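Local coordinates for 1H-3-hydroxy-4-oxoquinoline 2,4-dioxygenase (Pseudomonas putida, PDB 3IBT), which catalyses the cofactor-independent, ring-cleaving dioxygenation of 3-hydroxy-1H-quinolin-4-one to N-formylanthranilate and carbon monoxide during oxoquinoline degradation, at residues A[54-59]-A[71-76]; A[115-120]-A[209-214]. All blocks are in the same frame, centred on the assembly; numbering follows the deposited sequence.

Contact 1 (A[54-59]-A[71-76]); sequences DWRGHD and QTLAQD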
loop_
_atom_site.group_PDB
_atom_site.type_symbol
_atom_site.label_atom_id
_atom_site.label_comp_id
_atom_site.label_asym_id
_atom_site.label_seq_id
_atom_site.Cartn_x
_atom_site.Cartn_y
_atom_site.Cartn_z
ATOM N N ASP A 54 7.047 8.895 1.744
ATOM C CA ASP A 54 5.897 9.376 2.518
ATOM C C ASP A 54 5.012 10.213 1.613
ATOM O O ASP A 54 5.362 11.345 1.231
ATOM C CB ASP A 54 6.323 10.224 3.727
ATOM C CG ASP A 54 7.490 9.627 4.482
ATOM O OD1 ASP A 54 7.679 8.377 4.358
ATOM O OD2 ASP A 54 8.198 10.395 5.200
ATOM N N TRP A 55 3.862 9.641 1.296
ATOM C CA TRP A 55 2.863 10.272 0.467
ATOM C C TRP A 55 2.650 11.766 0.770
ATOM O O TRP A 55 2.804 12.199 1.922
ATOM C CB TRP A 55 1.573 9.504 0.693
ATOM C CG TRP A 55 1.566 8.142 0.106
ATOM C CD1 TRP A 55 1.096 6.986 0.687
ATOM C CD2 TRP A 55 1.998 7.785 -1.204
ATOM N NE1 TRP A 55 1.222 5.926 -0.192
ATOM C CE2 TRP A 55 1.770 6.396 -1.360
ATOM C CE3 TRP A 55 2.555 8.506 -2.268
ATOM C CZ2 TRP A 55 2.098 5.716 -2.527
ATOM C CZ3 TRP A 55 2.880 7.825 -3.429
ATOM C CH2 TRP A 55 2.651 6.443 -3.549
ATOM N N ARG A 56 2.299 12.543 -0.259
ATOM C CA ARG A 56 1.769 13.891 -0.038
ATOM C C ARG A 56 1.071 14.038 1.317
ATOM O O ARG A 56 0.181 13.263 1.637
ATOM C CB ARG A 56 0.749 14.250 -1.122
ATOM C CG ARG A 56 1.250 15.226 -2.136
ATOM C CD ARG A 56 0.135 15.670 -3.137
ATOM N NE ARG A 56 0.818 15.808 -4.478
ATOM C CZ ARG A 56 1.460 16.987 -4.897
ATOM N NH1 ARG A 56 1.496 18.183 -4.088
ATOM N NH2 ARG A 56 2.066 16.950 -6.142
ATOM N N GLY A 57 1.463 15.015 2.119
ATOM C CA GLY A 57 0.730 15.300 3.350
ATOM C C GLY A 57 1.054 14.367 4.489
ATOM O O GLY A 57 0.609 14.578 5.631
ATOM N N HIS A 58 1.836 13.339 4.168
ATOM C CA HIS A 58 2.214 12.320 5.123
ATOM C C HIS A 58 3.618 12.476 5.705
ATOM O O HIS A 58 4.027 11.708 6.583
ATOM C CB HIS A 58 2.043 10.959 4.486
ATOM C CG HIS A 58 0.612 10.595 4.307
ATOM N ND1 HIS A 58 -0.072 10.835 3.139
ATOM C CD2 HIS A 58 -0.291 10.077 5.175
ATOM C CE1 HIS A 58 -1.326 10.437 3.275
ATOM N NE2 HIS A 58 -1.484 9.970 4.501
ATOM N N ASP A 59 4.348 13.478 5.236
ATOM C CA ASP A 59 5.657 13.745 5.783
ATOM C C ASP A 59 5.569 14.131 7.275
ATOM O O ASP A 59 4.471 14.407 7.799
ATOM C CB ASP A 59 6.385 14.805 4.939
ATOM C CG ASP A 59 5.529 16.045 4.650
ATOM O OD1 ASP A 59 4.351 15.884 4.192
ATOM O OD2 ASP A 59 6.062 17.180 4.863
ATOM N N GLN A 71 -4.615 9.533 -8.284
ATOM C CA GLN A 71 -3.863 9.643 -9.553
ATOM C C GLN A 71 -2.700 10.636 -9.541
ATOM O O GLN A 71 -1.724 10.438 -10.272
ATOM C CB GLN A 71 -4.795 9.910 -10.741
ATOM C CG GLN A 71 -5.265 8.633 -11.387
ATOM C CD GLN A 71 -6.600 8.779 -12.024
ATOM O OE1 GLN A 71 -7.305 9.780 -11.821
ATOM N NE2 GLN A 71 -6.974 7.783 -12.820
ATOM N N THR A 72 -2.805 11.687 -8.725
ATOM C CA THR A 72 -1.664 12.590 -8.547
ATOM C C THR A 72 -0.589 11.933 -7.666
ATOM O O THR A 72 0.585 12.285 -7.814
ATOM C CB THR A 72 -2.043 13.999 -8.016
ATOM O OG1 THR A 72 -2.154 13.975 -6.580
ATOM C CG2 THR A 72 -3.363 14.483 -8.621
ATOM N N LEU A 73 -0.965 10.969 -6.786
ATOM C CA LEU A 73 0.045 10.309 -5.925
ATOM C C LEU A 73 0.977 9.500 -6.786
ATOM O O LEU A 73 2.194 9.546 -6.599
ATOM C CB LEU A 73 -0.560 9.446 -4.838
ATOM C CG LEU A 73 -1.136 10.201 -3.650
ATOM C CD1 LEU A 73 -1.705 9.208 -2.627
ATOM C CD2 LEU A 73 -0.112 11.033 -3.013
ATOM N N ALA A 74 0.385 8.778 -7.735
ATOM C CA ALA A 74 1.069 8.222 -8.909
ATOM C C ALA A 74 2.025 9.211 -9.567
ATOM O O ALA A 74 3.192 8.893 -9.859
ATOM C CB ALA A 74 0.050 7.830 -9.934
ATOM N N GLN A 75 1.510 10.399 -9.846
ATOM C CA GLN A 75 2.290 11.395 -10.512
ATOM C C GLN A 75 3.524 11.785 -9.678
ATOM O O GLN A 75 4.634 11.895 -10.207
ATOM C CB GLN A 75 1.404 12.598 -10.813
ATOM C CG GLN A 75 0.437 12.330 -11.942
ATOM C CD GLN A 75 1.175 12.190 -13.253
ATOM O OE1 GLN A 75 1.681 13.257 -13.820
ATOM N NE2 GLN A 75 1.284 10.868 -13.738
ATOM N N ASP A 76 3.296 11.989 -8.379
ATOM C CA ASP A 76 4.351 12.097 -7.377
ATOM C C ASP A 76 5.484 11.086 -7.629
ATOM O O ASP A 76 6.628 11.461 -7.942
ATOM C CB ASP A 76 3.754 11.872 -5.970
ATOM C CG ASP A 76 2.780 12.969 -5.560
ATOM O OD1 ASP A 76 2.765 14.086 -6.487
ATOM O OD2 ASP A 76 2.146 12.784 -4.340
#

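Contact 2 (A[115-120]-A[209-214]); sequences KTIIID and CHIYSQ. Unlike the reference sequence in segment 115-120: Ile118 (reference Val).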
loop_
_atom_site.group_PDB
_atom_site.type_symbol
_atom_site.label_atom_id
_atom_site.label_comp_id
_atom_site.label_asym_id
_atom_site.label_seq_id
_atom_site.Cartn_x
_atom_site.Cartn_y
_atom_site.Cartn_z
ATOM N N LYS A 115 6.797 -6.923 -12.961
ATOM C CA LYS A 115 6.389 -7.512 -11.682
ATOM C C LYS A 115 6.124 -6.477 -10.620
ATOM O O LYS A 115 6.791 -5.435 -10.541
ATOM C CB LYS A 115 7.467 -8.386 -11.121
ATOM C CG LYS A 115 7.666 -9.647 -11.841
ATOM C CD LYS A 115 8.381 -10.652 -10.949
ATOM C CE LYS A 115 9.334 -11.527 -11.740
ATOM N NZ LYS A 115 9.774 -12.680 -10.882
ATOM N N THR A 116 5.184 -6.790 -9.742
ATOM C CA THR A 116 4.835 -5.848 -8.686
ATOM C C THR A 116 4.213 -6.600 -7.498
ATOM O O THR A 116 3.754 -7.736 -7.653
ATOM C CB THR A 116 3.914 -4.771 -9.273
ATOM O OG1 THR A 116 3.752 -3.694 -8.347
ATOM C CG2 THR A 116 2.563 -5.365 -9.643
ATOM N N ILE A 117 4.228 -6.021 -6.303
ATOM C CA ILE A 117 3.645 -6.717 -5.168
ATOM C C ILE A 117 2.731 -5.787 -4.472
ATOM O O ILE A 117 2.981 -4.607 -4.344
ATOM C CB ILE A 117 4.703 -7.108 -4.153
ATOM C CG1 ILE A 117 5.691 -8.094 -4.784
ATOM C CG2 ILE A 117 4.043 -7.628 -2.844
ATOM C CD1 ILE A 117 6.692 -8.582 -3.900
ATOM N N ILE A 118 1.667 -6.354 -3.985
ATOM C CA ILE A 118 0.671 -5.636 -3.226
ATOM C C ILE A 118 0.413 -6.416 -1.949
ATOM O O ILE A 118 0.538 -7.636 -1.929
ATOM C CB ILE A 118 -0.600 -5.522 -4.033
ATOM C CG1 ILE A 118 -0.915 -6.880 -4.689
ATOM C CG2 ILE A 118 -0.441 -4.442 -5.099
ATOM C CD1 ILE A 118 -2.012 -6.816 -5.668
ATOM N N ILE A 119 0.079 -5.718 -0.883
ATOM C CA ILE A 119 -0.044 -6.354 0.405
ATOM C C ILE A 119 -1.391 -5.967 1.008
ATOM O O ILE A 119 -1.688 -4.790 1.177
ATOM C CB ILE A 119 1.102 -5.946 1.338
ATOM C CG1 ILE A 119 2.436 -6.372 0.731
ATOM C CG2 ILE A 119 0.924 -6.546 2.707
ATOM C CD1 ILE A 119 3.625 -6.000 1.538
ATOM N N ASP A 120 -2.220 -6.950 1.315
ATOM C CA ASP A 120 -3.406 -6.687 2.082
ATOM C C ASP A 120 -4.277 -5.608 1.497
ATOM O O ASP A 120 -4.700 -4.684 2.197
ATOM C CB ASP A 120 -3.115 -6.411 3.554
ATOM C CG ASP A 120 -4.032 -7.242 4.451
ATOM O OD1 ASP A 120 -3.512 -8.176 5.098
ATOM O OD2 ASP A 120 -5.288 -7.035 4.448
ATOM N N CYS A 209 1.847 -10.263 -7.274
ATOM C CA CYS A 209 1.821 -11.132 -6.115
ATOM C C CYS A 209 1.129 -10.386 -5.006
ATOM O O CYS A 209 1.564 -9.292 -4.643
ATOM C CB CYS A 209 3.240 -11.479 -5.701
ATOM S SG CYS A 209 3.410 -12.386 -4.149
ATOM N N HIS A 210 0.040 -10.965 -4.503
ATOM C CA HIS A 210 -0.714 -10.431 -3.366
ATOM C C HIS A 210 -0.394 -11.169 -2.076
ATOM O O HIS A 210 -0.795 -12.339 -1.908
ATOM C CB HIS A 210 -2.231 -10.537 -3.614
ATOM C CG HIS A 210 -3.054 -9.815 -2.583
ATOM N ND1 HIS A 210 -4.253 -10.299 -2.111
ATOM C CD2 HIS A 210 -2.830 -8.648 -1.917
ATOM C CE1 HIS A 210 -4.750 -9.453 -1.218
ATOM N NE2 HIS A 210 -3.900 -8.443 -1.077
ATOM N N ILE A 211 0.310 -10.481 -1.179
ATOM C CA ILE A 211 0.581 -10.950 0.191
ATOM C C ILE A 211 -0.485 -10.404 1.132
ATOM O O ILE A 211 -0.870 -9.264 1.026
ATOM C CB ILE A 211 1.958 -10.466 0.675
ATOM C CG1 ILE A 211 3.077 -11.030 -0.215
ATOM C CG2 ILE A 211 2.220 -10.920 2.082
ATOM C CD1 ILE A 211 4.396 -10.239 -0.125
ATOM N N TYR A 212 -0.991 -11.190 2.052
ATOM C CA TYR A 212 -2.172 -10.749 2.788
ATOM C C TYR A 212 -2.546 -11.726 3.883
ATOM O O TYR A 212 -2.393 -12.975 3.723
ATOM C CB TYR A 212 -3.338 -10.630 1.829
ATOM C CG TYR A 212 -3.945 -11.974 1.525
ATOM C CD1 TYR A 212 -5.029 -12.443 2.246
ATOM C CD2 TYR A 212 -3.408 -12.800 0.545
ATOM C CE1 TYR A 212 -5.578 -13.707 1.992
ATOM C CE2 TYR A 212 -3.971 -14.060 0.271
ATOM C CZ TYR A 212 -5.049 -14.507 1.012
ATOM O OH TYR A 212 -5.608 -15.738 0.788
ATOM N N SER A 213 -3.030 -11.179 4.997
ATOM C CA SER A 213 -3.562 -12.006 6.089
ATOM C C SER A 213 -5.067 -11.815 6.277
ATOM O O SER A 213 -5.803 -12.734 6.616
ATOM C CB SER A 213 -2.841 -11.669 7.376
ATOM O OG SER A 213 -1.432 -11.670 7.170
ATOM N N GLN A 214 -5.519 -10.602 6.014
ATOM C CA GLN A 214 -6.903 -10.190 6.256
ATOM C C GLN A 214 -7.631 -9.905 4.923
ATOM O O GLN A 214 -6.981 -9.589 3.905
ATOM C CB GLN A 214 -6.866 -8.929 7.134
ATOM C CG GLN A 214 -7.893 -9.043 8.167
ATOM C CD GLN A 214 -7.965 -7.855 9.063
ATOM O OE1 GLN A 214 -7.345 -7.850 10.127
ATOM N NE2 GLN A 214 -8.785 -6.856 8.678
#

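Contact 1 (A[54-59]-A[71-76])
Arg56 and Trp55 reach from the loop segment 54-59 to one flank of the helical segment 71-76, the first with charge and the second with a ring. The Arg56 side chain meets that of Asp76 at about a right angle, and its bend at chi3 (-143°) brings the guanidinium edge to the acid. There OD1 of Asp76 receives NH2 of Arg56 (3.0 Å) through its syn lone pair, 27° out of the guanidinium plane, in a salt bridge. The fit is not coplanar, since the guanidinium and carboxylate planes stand 45° apart. NE of Arg56 adds a weak bond to the same OD1 at 3.3 Å, while OD2 of Asp76 lies 3.3 Å from NE of Arg56 and close to its CG as well.

Leu73, one helical turn before Asp76, fills the angle between the two long side chains. Its CD2 meets CE3 of Trp55 at 3.7 Å from the same side as CD1, which lies over that indole face displaced toward the rim, and CD2 also touches CB of Arg56 (3.8 Å). Trp55 to His58 form a type II turn, closed by His58 N to Trp55 O (2.7 Å), with both side chains at its first two positions. The indole NE1 is hydrogen-bonded to Ser28 O.

Loop and helix belong to the beta-alpha-beta crossover of the alpha/beta-hydrolase fold from strand 49-53 through helix 70-83 to parallel strand 89-94. Val100 of helix 97-107 touches both Trp55 and Leu73, Trp30, a substrate-binding residue by similarity, adjoins Leu73, and Met11 of strand 9-16 borders Trp55 and Asp76.

Contact 2 (A[115-120]-A[209-214])
Ile117, Ile118 and Ile119 pair in parallel register with Cys209, His210 and Ile211, the short strand axes 4.7 Å apart and inclined by 23°. Four backbone bonds join the strands: Cys209 N to Thr116 O, Ile118 N to Cys209 O, Ile211 N to Ile118 O and, past the strand end, Asp120 N to Ile211 O (2.7 Å). On one face CG2 of Ile117 meets CD1 of Ile211 at 3.8 Å, and Ile119 lies beside Ile211; helix 251-261 covers Ile117, Cys209 and Ile211. On the other, CG1 of Ile118, set between its backbone N and carbonyl carbon (chi1 44°), comes within 3.8 Å of CD2 of His210, whose ring edge faces the Ile118 carbonyl. These are adjacent parallel strands, sixth and seventh in the alpha/beta-hydrolase sheet, with a mainly helical insertion between them. Beyond the sixth, OD1 of Asp120 accepts two backbone N-H groups from the same face of its carboxylate, Ser213 N at 3.0 Å and Gln214 N at 3.3 Å. With an alanine here, the two amides would probably lose their acceptor and His244 its carboxylate partner. OD2 makes a weak bond to ND1 of His244, the probable proton donor/acceptor, whose basicity Asp120 is thought to raise.

Both contacts are buried, yet they lie on opposite sides of the chain's centre, about 20 Å apart between centres and sharing no strand or helix. Contact 1 joins a loop to a helix beside the sheet, and side chains do the work: one salt bridge and a leucine-indole packing. Contact 2 lies within the sheet itself, where main-chain bonds between adjacent parallel strands dominate and aliphatic side chains pack on both faces, with His210 sharing one of them. Carboxylates serve differently too, Asp76 meeting an arginine and Asp120 gathering backbone amides while facing His244. Contact 1 borders the probable substrate site through Trp30; contact 2 holds a probable member of the catalytic machinery.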